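Local atomic coordinates of cupin 2 conserved barrel domain protein (Leptotrichia buccalis, PDB entry 3RNS), a protein that is of unknown function but carries the conserved beta-barrel domain of the cupin superfamily. Residues A175-L180 with F218-I223. Residues are numbered along the deposited sequence; the frame is centred on the assembly and turned at random.
Sequences ALVTVL and FKMLLI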
loop_
_atom_site.group_PDB
_atom_site.type_symbol
_atom_site.label_atom_id
_atom_site.label_comp_id
_atom_site.label_asym_id
_atom_site.label_seq_id
_atom_site.Cartn_x
_atom_site.Cartn_y
_atom_site.Cartn_z
ATOM N N ALA A 175 0.632 8.361 -7.322
ATOM C CA ALA A 175 1.342 7.425 -6.481
ATOM C C ALA A 175 0.831 7.523 -5.057
ATOM O O ALA A 175 0.760 8.612 -4.490
ATOM C CB ALA A 175 2.796 7.742 -6.461
ATOM N N LEU A 176 0.580 6.384 -4.463
ATOM C CA LEU A 176 0.354 6.288 -3.044
ATOM C C LEU A 176 1.653 5.775 -2.385
ATOM O O LEU A 176 2.156 4.705 -2.733
ATOM C CB LEU A 176 -0.798 5.294 -2.755
ATOM C CG LEU A 176 -1.046 5.133 -1.242
ATOM C CD1 LEU A 176 -1.799 6.399 -0.703
ATOM C CD2 LEU A 176 -1.788 3.791 -1.000
ATOM N N VAL A 177 2.168 6.515 -1.432
ATOM C CA VAL A 177 3.323 6.071 -0.661
ATOM C C VAL A 177 2.866 5.770 0.764
ATOM O O VAL A 177 1.967 6.463 1.306
ATOM C CB VAL A 177 4.474 7.103 -0.715
ATOM C CG1 VAL A 177 4.924 7.274 -2.191
ATOM C CG2 VAL A 177 4.071 8.474 -0.112
ATOM N N THR A 178 3.383 4.691 1.313
ATOM C CA THR A 178 3.138 4.315 2.698
ATOM C C THR A 178 4.480 4.056 3.387
ATOM O O THR A 178 5.290 3.255 2.893
ATOM C CB THR A 178 2.283 3.020 2.810
ATOM O OG1 THR A 178 1.078 3.165 2.021
ATOM C CG2 THR A 178 1.843 2.773 4.266
ATOM N N VAL A 179 4.676 4.664 4.560
ATOM C CA VAL A 179 5.928 4.546 5.236
ATOM C C VAL A 179 5.845 3.353 6.139
ATOM O O VAL A 179 4.970 3.289 6.996
ATOM C CB VAL A 179 6.291 5.809 6.004
ATOM C CG1 VAL A 179 7.527 5.581 6.937
ATOM C CG2 VAL A 179 6.555 6.964 4.980
ATOM N N LEU A 180 6.790 2.419 5.948
ATOM C CA LEU A 180 6.805 1.151 6.677
ATOM C C LEU A 180 7.662 1.164 7.940
ATOM O O LEU A 180 7.516 0.281 8.787
ATOM C CB LEU A 180 7.315 0.036 5.741
ATOM C CG LEU A 180 6.580 -0.086 4.401
ATOM C CD1 LEU A 180 7.276 -1.121 3.538
ATOM C CD2 LEU A 180 5.099 -0.476 4.664
ATOM N N PHE A 218 14.422 5.559 6.677
ATOM C CA PHE A 218 13.034 5.145 6.502
ATOM C C PHE A 218 12.864 4.142 5.380
ATOM O O PHE A 218 13.727 3.987 4.505
ATOM C CB PHE A 218 12.074 6.380 6.384
ATOM C CG PHE A 218 11.964 6.962 5.013
ATOM C CD1 PHE A 218 10.921 6.616 4.198
ATOM C CD2 PHE A 218 12.912 7.860 4.529
ATOM C CE1 PHE A 218 10.827 7.121 2.918
ATOM C CE2 PHE A 218 12.810 8.398 3.271
ATOM C CZ PHE A 218 11.754 8.007 2.437
ATOM N N LYS A 219 11.747 3.430 5.419
ATOM C CA LYS A 219 11.349 2.550 4.323
ATOM C C LYS A 219 9.928 2.920 3.872
ATOM O O LYS A 219 9.076 3.344 4.684
ATOM C CB LYS A 219 11.375 1.058 4.776
ATOM C CG LYS A 219 12.721 0.527 5.099
ATOM C CD LYS A 219 12.664 -0.889 5.660
ATOM C CE LYS A 219 13.995 -1.326 6.104
ATOM N NZ LYS A 219 13.971 -2.709 6.570
HETATM N N MSE A 220 9.676 2.741 2.585
HETATM C CA MSE A 220 8.377 2.968 2.027
HETATM C C MSE A 220 8.006 1.972 0.937
HETATM O O MSE A 220 8.851 1.399 0.255
HETATM C CB MSE A 220 8.354 4.367 1.408
HETATM C CG MSE A 220 9.506 4.600 0.390
HETATM SE SE MSE A 220 9.225 6.201 -0.789
HETATM C CE MSE A 220 7.873 5.443 -1.857
ATOM N N LEU A 221 6.715 1.783 0.788
ATOM C CA LEU A 221 6.110 1.131 -0.330
ATOM C C LEU A 221 5.488 2.192 -1.236
ATOM O O LEU A 221 4.728 3.084 -0.778
ATOM C CB LEU A 221 5.010 0.175 0.150
ATOM C CG LEU A 221 4.001 -0.429 -0.859
ATOM C CD1 LEU A 221 4.685 -1.420 -1.858
ATOM C CD2 LEU A 221 2.809 -1.063 -0.064
ATOM N N LEU A 222 5.749 2.059 -2.520
ATOM C CA LEU A 222 5.206 2.956 -3.550
ATOM C C LEU A 222 4.274 2.174 -4.454
ATOM O O LEU A 222 4.668 1.134 -5.027
ATOM C CB LEU A 222 6.345 3.547 -4.401
ATOM C CG LEU A 222 5.911 4.373 -5.657
ATOM C CD1 LEU A 222 5.310 5.705 -5.207
ATOM C CD2 LEU A 222 7.045 4.608 -6.662
ATOM N N ILE A 223 3.042 2.673 -4.603
ATOM C CA ILE A 223 2.071 2.055 -5.488
ATOM C C ILE A 223 1.699 3.153 -6.454
ATOM O O ILE A 223 1.030 4.146 -6.071
ATOM C CB ILE A 223 0.797 1.526 -4.754
ATOM C CG1 ILE A 223 1.126 0.503 -3.633
ATOM C CG2 ILE A 223 -0.203 0.855 -5.775
ATOM C CD1 ILE A 223 -0.020 0.382 -2.595
#
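With chi1 at -61°, Val177 turns CG1 away from its own carbonyl carbon and out to where two methyls of the neighbouring strand arrive. One is CE of the selenomethionine Met220, whose chain leaves the backbone between N and carbonyl carbon and bends at chi3 (-73°), which turns CE across to Val177 CG1, 3.5 Å away. The other is CD1 of Leu222, which touches the same CG1 at 3.4 Å and also lies 3.5 Å from CB of Ala175. All three approaches are tighter than ordinary carbon contacts; short side chains such as valine and alanine let the longer Met220 and Leu222 come down close against them. Further along this face, Val179 CG2 meets the Phe218 ring obliquely, and Tyr186 of strand 183-188 packs over Val177, Val179, Phe218 and Met220.

Strands 174-180 and 218-225 are antiparallel neighbours in one sheet of the cupin beta-barrel, and a second sheet, to which strand 183-188 belongs, faces them. Leu176 pairs with Ile223 and Thr178 with Leu221 as hydrogen-bonded pairs, each through two bonds. Those of the second pair run from Thr178 N to Leu221 O at 3.0 Å and from Leu221 N to Thr178 O at 2.9 Å. A fifth bond, Leu180 N to Lys219 O at 2.8 Å, is slightly less straight, and its donor stands 40° above the Lys219 carbonyl plane.

On the other face Leu176 and Ile223 run side by side, CD2 of Leu176 4.2 Å from CD1 of Ile223, apolar chains suited to a buried face, the beta-branched Ile223 being also at ease in an extended strand. Thr178, also buried here, can afford its hydroxyl because OG1 hydrogen-bonds to Ser200 OG on the adjoining strand 199-203.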